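Local coordinates for protein peroxiredoxin (Clostridioides difficile, PDB 6TSB) that is a bifunctional spore coat protein whose family 18 chitinase domain, the part described here, hydrolyses chitin, while its other domain is probably a thiol-specific peroxidase, at residues Glu63-Gln66 with Ser67-Phe71; Val122-Met125 with Ile126-Ala130; Thr149-Pro152 with Gln153-Glu156. All coordinates share one frame; numbering follows the deposited sequence.

Contact 1: residues Glu63-Gln66 with Ser67-Phe71; sequences EIDQ and SGNLF
Asp65 OD1 is held by two backbone N-H groups of the chain reversal that follows it, those of Ser67 and Asn69. Asn69 N donates to it at 3.0 Å in a fairly straight bond, coming from above the carboxylate plane, and Ser67 N adds a shorter but bent, weak bond of 2.6 Å that forms an Asx turn. Asp65 can reach both because CG sits between its backbone N and carbonyl carbon (chi1 67°), which folds the carboxylate back over the loop. OD2 then lies beside Asn69 CB at 3.2 Å, with the Asn69 amide turned almost perpendicular to the carboxylate; Asn69 OD1 itself bonds to Gln121 of helix 112-128.

The backbone makes a 3:5 beta hairpin. A type I turn from Asp65 to Gly68 is closed by Gly68 N to Asp65 O (3.0 Å), and Gly68, with positive phi, provides the G1 bulge. Asp65 N to Asn69 O completes the loop. Beyond it, Glu63 and Phe71 form an antiparallel hydrogen-bonded pair, Glu63 N reaching Phe71 O at 2.8 Å. Their side chains share one face, where Phe71 CE1 touches Glu63 CB at 3.7 Å and the ring turns its edge to Asp65 N. On the other face Ile64 CG1 meets Leu70 CD2 at 4.2 Å, and both residues lean on Phe118 of helix 112-128. The hairpin thus has an apolar side against the helix, while at its tip the carboxylate takes up loop N-H groups, and its negative charge would probably be eased by them.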
loop_
_atom_site.group_PDB
_atom_site.type_symbol
_atom_site.label_atom_id
_atom_site.label_comp_id
_atom_site.label_asym_id
_atom_site.label_seq_id
_atom_site.Cartn_x
_atom_site.Cartn_y
_atom_site.Cartn_z
ATOM N N GLU A 63 -11.304 -40.046 2.729
ATOM C CA GLU A 63 -10.502 -40.558 3.869
ATOM C C GLU A 63 -10.356 -42.090 3.778
ATOM O O GLU A 63 -10.970 -42.707 2.868
ATOM C CB GLU A 63 -11.097 -40.068 5.196
ATOM C CG GLU A 63 -11.052 -38.553 5.410
ATOM C CD GLU A 63 -9.710 -37.826 5.243
ATOM O OE1 GLU A 63 -8.652 -38.496 5.091
ATOM O OE2 GLU A 63 -9.708 -36.559 5.260
ATOM N N ILE A 64 -9.501 -42.668 4.642
ATOM C CA ILE A 64 -9.251 -44.141 4.770
ATOM C C ILE A 64 -9.785 -44.584 6.145
ATOM O O ILE A 64 -9.414 -43.970 7.146
ATOM C CB ILE A 64 -7.753 -44.483 4.558
ATOM C CG1 ILE A 64 -7.170 -43.820 3.311
ATOM C CG2 ILE A 64 -7.498 -45.986 4.494
ATOM C CD1 ILE A 64 -5.658 -43.685 3.358
ATOM N N ASP A 65 -10.661 -45.592 6.201
ATOM C CA ASP A 65 -11.236 -46.102 7.482
ATOM C C ASP A 65 -10.320 -47.168 8.105
ATOM O O ASP A 65 -9.271 -47.498 7.494
ATOM C CB ASP A 65 -12.645 -46.668 7.276
ATOM C CG ASP A 65 -12.747 -47.939 6.439
ATOM O OD1 ASP A 65 -11.762 -48.755 6.413
ATOM O OD2 ASP A 65 -13.810 -48.106 5.798
ATOM N N GLN A 66 -10.730 -47.718 9.255
ATOM C CA GLN A 66 -9.994 -48.783 9.992
ATOM C C GLN A 66 -9.623 -49.959 9.073
ATOM O O GLN A 66 -8.526 -50.525 9.278
ATOM C CB GLN A 66 -10.816 -49.270 11.175
ATOM C CG GLN A 66 -10.586 -48.451 12.432
ATOM C CD GLN A 66 -11.150 -49.186 13.622
ATOM O OE1 GLN A 66 -10.421 -49.823 14.381
ATOM N NE2 GLN A 66 -12.472 -49.152 13.753
ATOM N N SER A 67 -10.470 -50.307 8.095
ATOM C CA SER A 67 -10.316 -51.505 7.225
ATOM C C SER A 67 -9.460 -51.190 5.998
ATOM O O SER A 67 -9.148 -52.111 5.237
ATOM C CB SER A 67 -11.654 -52.056 6.810
ATOM O OG SER A 67 -12.179 -52.881 7.831
ATOM N N GLY A 68 -9.099 -49.931 5.794
ATOM C CA GLY A 68 -8.297 -49.544 4.623
ATOM C C GLY A 68 -9.210 -49.214 3.463
ATOM O O GLY A 68 -8.685 -49.158 2.329
ATOM N N ASN A 69 -10.513 -49.028 3.738
ATOM C CA ASN A 69 -11.547 -48.718 2.713
ATOM C C ASN A 69 -11.694 -47.193 2.573
ATOM O O ASN A 69 -11.829 -46.495 3.601
ATOM C CB ASN A 69 -12.857 -49.429 3.050
ATOM C CG ASN A 69 -12.736 -50.934 2.934
ATOM O OD1 ASN A 69 -12.111 -51.452 2.008
ATOM N ND2 ASN A 69 -13.347 -51.648 3.857
ATOM N N LEU A 70 -11.642 -46.704 1.336
ATOM C CA LEU A 70 -11.918 -45.289 0.949
ATOM C C LEU A 70 -13.385 -44.936 1.217
ATOM O O LEU A 70 -14.260 -45.703 0.786
ATOM C CB LEU A 70 -11.668 -45.106 -0.551
ATOM C CG LEU A 70 -10.220 -45.110 -1.037
ATOM C CD1 LEU A 70 -10.185 -44.812 -2.520
ATOM C CD2 LEU A 70 -9.360 -44.107 -0.284
ATOM N N PHE A 71 -13.642 -43.784 1.828
ATOM C CA PHE A 71 -14.994 -43.178 1.891
ATOM C C PHE A 71 -14.899 -41.649 1.756
ATOM O O PHE A 71 -13.863 -41.079 2.080
ATOM C CB PHE A 71 -15.675 -43.601 3.194
ATOM C CG PHE A 71 -15.095 -42.978 4.437
ATOM C CD1 PHE A 71 -13.883 -43.409 4.949
ATOM C CD2 PHE A 71 -15.767 -41.958 5.094
ATOM C CE1 PHE A 71 -13.354 -42.826 6.092
ATOM C CE2 PHE A 71 -15.243 -41.376 6.239
ATOM C CZ PHE A 71 -14.035 -41.812 6.739
#

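Contact 2: residues Val122-Met125 with Ile126-Ala130; sequences VNQM and INEYA
Met125 O lies at the edge of the Tyr129 ring, in its plane, 3.6 Å from CD2. The two residues are an i to i+4 pair on the last turns of helix 112-128 of the TIM barrel, which closes in a Schellman motif where Ala130 takes positive phi. One turn round, the Gln124 amide and Glu128 carboxylate are nearly coplanar, 14° apart, and NE2 of Gln124 gives a weak, bent bond to OE1 of Glu128 at 3.0 Å. By contrast the amides of Asn123 and Asn127 stand 78° apart, with Asn127 ND2 3.4 Å from Asn123 OD1.

Regular backbone bonds run beneath these pairs, from Ile126 N to Val122 O through Tyr129 N to Met125 O.

The Gln124-Glu128 pair lies on the exposed side. Tyr129 instead reaches helix 75-83, packing on Leu78 and Leu82, and Val122 and Ile126 face Ile165 and Ile169 of helix 154-169. The Met125 chain runs straight out from the helix, CG anti to the backbone N (chi1 176°), and bends only at its end; CG passes Tyr129 CD2 at 4.1 Å. Val122 and Ile126 lie side by side, Val122 CG1 4.0 Å from Ile126 CD1.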
loop_
_atom_site.group_PDB
_atom_site.type_symbol
_atom_site.label_atom_id
_atom_site.label_comp_id
_atom_site.label_asym_id
_atom_site.label_seq_id
_atom_site.Cartn_x
_atom_site.Cartn_y
_atom_site.Cartn_z
ATOM N N VAL A 122 -9.260 -46.706 -5.493
ATOM C CA VAL A 122 -9.077 -45.391 -6.169
ATOM C C VAL A 122 -9.794 -45.470 -7.515
ATOM O O VAL A 122 -10.568 -44.560 -7.844
ATOM C CB VAL A 122 -7.589 -45.026 -6.305
ATOM C CG1 VAL A 122 -7.370 -43.860 -7.253
ATOM C CG2 VAL A 122 -6.994 -44.730 -4.929
ATOM N N ASN A 123 -9.561 -46.541 -8.262
ATOM C CA ASN A 123 -10.099 -46.670 -9.634
ATOM C C ASN A 123 -11.617 -46.814 -9.530
ATOM O O ASN A 123 -12.323 -46.343 -10.428
ATOM C CB ASN A 123 -9.463 -47.838 -10.365
ATOM C CG ASN A 123 -9.893 -47.912 -11.810
ATOM O OD1 ASN A 123 -10.481 -48.903 -12.230
ATOM N ND2 ASN A 123 -9.651 -46.855 -12.556
ATOM N N GLN A 124 -12.086 -47.434 -8.449
ATOM C CA GLN A 124 -13.526 -47.619 -8.204
ATOM C C GLN A 124 -14.159 -46.256 -7.941
ATOM O O GLN A 124 -15.188 -45.969 -8.525
ATOM C CB GLN A 124 -13.783 -48.557 -7.036
ATOM C CG GLN A 124 -15.178 -49.147 -7.101
ATOM C CD GLN A 124 -15.768 -49.325 -5.725
ATOM O OE1 GLN A 124 -15.489 -50.310 -5.038
ATOM N NE2 GLN A 124 -16.595 -48.365 -5.325
ATOM N N MET A 125 -13.576 -45.448 -7.076
ATOM C CA MET A 125 -14.117 -44.101 -6.784
ATOM C C MET A 125 -14.073 -43.228 -8.049
ATOM O O MET A 125 -15.024 -42.442 -8.255
ATOM C CB MET A 125 -13.330 -43.459 -5.651
ATOM C CG MET A 125 -13.745 -42.050 -5.363
ATOM S SD MET A 125 -12.713 -41.405 -4.065
ATOM C CE MET A 125 -13.330 -42.391 -2.704
ATOM N N ILE A 126 -13.049 -43.368 -8.895
ATOM C CA ILE A 126 -12.935 -42.590 -10.164
ATOM C C ILE A 126 -14.067 -43.008 -11.106
ATOM O O ILE A 126 -14.680 -42.107 -11.693
ATOM C CB ILE A 126 -11.551 -42.726 -10.835
ATOM C CG1 ILE A 126 -10.471 -41.976 -10.046
ATOM C CG2 ILE A 126 -11.597 -42.259 -12.286
ATOM C CD1 ILE A 126 -9.049 -42.304 -10.476
ATOM N N ASN A 127 -14.329 -44.304 -11.275
ATOM C CA ASN A 127 -15.395 -44.782 -12.202
ATOM C C ASN A 127 -16.773 -44.405 -11.644
ATOM O O ASN A 127 -17.627 -43.941 -12.431
ATOM C CB ASN A 127 -15.252 -46.278 -12.491
ATOM C CG ASN A 127 -14.037 -46.561 -13.353
ATOM O OD1 ASN A 127 -13.583 -45.702 -14.105
ATOM N ND2 ASN A 127 -13.497 -47.762 -13.253
ATOM N N GLU A 128 -16.948 -44.536 -10.327
ATOM C CA GLU A 128 -18.244 -44.367 -9.620
ATOM C C GLU A 128 -18.734 -42.918 -9.756
ATOM O O GLU A 128 -19.936 -42.739 -9.992
ATOM C CB GLU A 128 -18.085 -44.774 -8.153
ATOM C CG GLU A 128 -19.289 -44.469 -7.277
ATOM C CD GLU A 128 -19.223 -45.081 -5.882
ATOM O OE1 GLU A 128 -18.644 -46.201 -5.737
ATOM O OE2 GLU A 128 -19.767 -44.447 -4.935
ATOM N N TYR A 129 -17.839 -41.929 -9.609
ATOM C CA TYR A 129 -18.157 -40.482 -9.652
ATOM C C TYR A 129 -17.810 -39.831 -10.996
ATOM O O TYR A 129 -17.974 -38.616 -11.113
ATOM C CB TYR A 129 -17.438 -39.777 -8.513
ATOM C CG TYR A 129 -18.072 -39.987 -7.169
ATOM C CD1 TYR A 129 -19.093 -39.167 -6.730
ATOM C CD2 TYR A 129 -17.633 -40.979 -6.317
ATOM C CE1 TYR A 129 -19.681 -39.342 -5.489
ATOM C CE2 TYR A 129 -18.197 -41.152 -5.062
ATOM C CZ TYR A 129 -19.232 -40.337 -4.644
ATOM O OH TYR A 129 -19.777 -40.491 -3.399
ATOM N N ALA A 130 -17.378 -40.607 -11.987
ATOM C CA ALA A 130 -16.805 -40.103 -13.259
ATOM C C ALA A 130 -15.790 -38.985 -12.961
ATOM O O ALA A 130 -15.869 -37.922 -13.614
ATOM C CB ALA A 130 -17.910 -39.614 -14.169
#

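Contact 3: residues Thr149-Pro152 with Gln153-Glu156; sequences TSRP and QDRE
Arg151 and Asp154 exchange two hydrogen bonds. Arg151 N donates to Asp154 OD2 at 2.9 Å in a fairly straight bond (161°), arriving from above the carboxylate plane, and Asp154 N returns a bond to Arg151 O, also 2.9 Å, from well above the carbonyl plane. The second bond closes a type I turn over Pro152 and Gln153. Asp154 OD2 also lies 3.2 Å from Ser150 CA.

Alongside, the Gln153 chain bends at chi2 (94°), which brings its amide back beside the proline ring, NE2 lying 3.4 Å from Pro152 CD; its OE1 is 4.1 Å from Arg151 CD.

This turn leads into helix 154-169 of the TIM barrel, at the end of the loop that follows strand 133-137; the DxxDxDxE signature of family 18 chitinases runs through that strand and ends just after it. The oxygen of a bound water accepts from Glu156 N (3.1 Å) and donates to Pro152 O, linking Pro152 to the first turn.

The buried Asp154 carboxylate is fixed from outside as well: Gly142 N bonds to OD2 and Ser106 OG to OD1. The Arg151 guanidinium, with Thr149 CG2 above one face, off toward the rim, forms a salt bridge to Asp107, and Ser150 OG bonds to Ser144 OG.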
loop_
_atom_site.group_PDB
_atom_site.type_symbol
_atom_site.label_atom_id
_atom_site.label_comp_id
_atom_site.label_asym_id
_atom_site.label_seq_id
_atom_site.Cartn_x
_atom_site.Cartn_y
_atom_site.Cartn_z
ATOM N N THR A 149 0.715 -42.820 11.876
ATOM C CA THR A 149 1.715 -43.896 11.722
ATOM C C THR A 149 2.738 -43.519 10.634
ATOM O O THR A 149 2.319 -43.065 9.536
ATOM C CB THR A 149 0.990 -45.210 11.395
ATOM O OG1 THR A 149 0.169 -45.526 12.517
ATOM C CG2 THR A 149 1.935 -46.349 11.096
ATOM N N SER A 150 4.023 -43.752 10.914
ATOM C CA SER A 150 5.108 -43.726 9.907
ATOM C C SER A 150 6.013 -44.923 10.113
ATOM O O SER A 150 6.059 -45.422 11.240
ATOM C CB SER A 150 5.914 -42.451 9.971
ATOM O OG SER A 150 6.397 -42.206 11.289
ATOM N N ARG A 151 6.739 -45.269 9.054
ATOM C CA ARG A 151 7.769 -46.329 8.998
ATOM C C ARG A 151 8.894 -45.858 8.079
ATOM O O ARG A 151 8.636 -45.239 7.048
ATOM C CB ARG A 151 7.190 -47.639 8.438
ATOM C CG ARG A 151 5.926 -48.132 9.132
ATOM C CD ARG A 151 5.415 -49.468 8.600
ATOM N NE ARG A 151 4.446 -50.085 9.511
ATOM C CZ ARG A 151 3.128 -49.921 9.457
ATOM N NH1 ARG A 151 2.584 -49.156 8.525
ATOM N NH2 ARG A 151 2.354 -50.502 10.357
ATOM N N PRO A 152 10.160 -46.200 8.398
ATOM C CA PRO A 152 11.306 -45.912 7.522
ATOM C C PRO A 152 11.089 -46.209 6.024
ATOM O O PRO A 152 11.503 -45.425 5.192
ATOM C CB PRO A 152 12.385 -46.864 8.072
ATOM C CG PRO A 152 12.056 -47.018 9.548
ATOM C CD PRO A 152 10.549 -46.892 9.641
ATOM N N GLN A 153 10.389 -47.305 5.717
ATOM C CA GLN A 153 10.122 -47.796 4.338
ATOM C C GLN A 153 9.044 -46.944 3.630
ATOM O O GLN A 153 8.875 -47.128 2.397
ATOM C CB GLN A 153 9.683 -49.269 4.370
ATOM C CG GLN A 153 10.502 -50.155 5.294
ATOM C CD GLN A 153 9.874 -50.289 6.663
ATOM O OE1 GLN A 153 8.837 -50.925 6.818
ATOM N NE2 GLN A 153 10.491 -49.701 7.678
ATOM N N ASP A 154 8.330 -46.054 4.331
ATOM C CA ASP A 154 7.280 -45.186 3.730
ATOM C C ASP A 154 7.760 -44.576 2.409
ATOM O O ASP A 154 6.991 -44.596 1.426
ATOM C CB ASP A 154 6.837 -44.117 4.714
ATOM C CG ASP A 154 5.891 -44.645 5.772
ATOM O OD1 ASP A 154 5.407 -45.795 5.635
ATOM O OD2 ASP A 154 5.654 -43.909 6.734
ATOM N N ARG A 155 9.008 -44.125 2.349
ATOM C CA ARG A 155 9.537 -43.335 1.208
ATOM C C ARG A 155 9.595 -44.229 -0.022
ATOM O O ARG A 155 9.067 -43.844 -1.048
ATOM C CB ARG A 155 10.878 -42.680 1.571
ATOM C CG ARG A 155 11.626 -41.998 0.429
ATOM C CD ARG A 155 12.688 -41.041 0.980
ATOM N NE ARG A 155 13.379 -40.259 -0.040
ATOM C CZ ARG A 155 14.391 -40.697 -0.791
ATOM N NH1 ARG A 155 14.862 -41.928 -0.652
ATOM N NH2 ARG A 155 14.937 -39.895 -1.686
ATOM N N GLU A 156 10.216 -45.390 0.059
ATOM C CA GLU A 156 10.277 -46.266 -1.138
ATOM C C GLU A 156 8.872 -46.793 -1.425
ATOM O O GLU A 156 8.561 -47.040 -2.609
ATOM C CB GLU A 156 11.292 -47.390 -0.948
ATOM C CG GLU A 156 12.726 -46.928 -1.121
ATOM C CD GLU A 156 13.716 -47.952 -0.602
ATOM O OE1 GLU A 156 13.888 -48.010 0.637
ATOM O OE2 GLU A 156 14.249 -48.735 -1.434
HETATM O O HOH W 1 12.027 -45.992 2.530
#

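All three contacts belong to the family 18 TIM barrel and follow in series along the chain. Contact 1 is the hairpin at the end of barrel strand 56-64, contact 2 the C-terminal end of helix 112-128, and contact 3 the loop leading into helix 154-169. Contacts 1 and 2 lie with centres about 15 Å apart and touch directly, Leu70 CD1 meeting Val122 N at 3.6 Å, so the short strand 70-71 rests on the helix. Contact 3 is about 19 Å from contact 1 and 27 Å from contact 2, centre to centre, and touches neither. Contacts 1 and 2 fasten the hairpin to helix 112-128, which in turn packs on helix 154-169, the helix that contact 3 leads into.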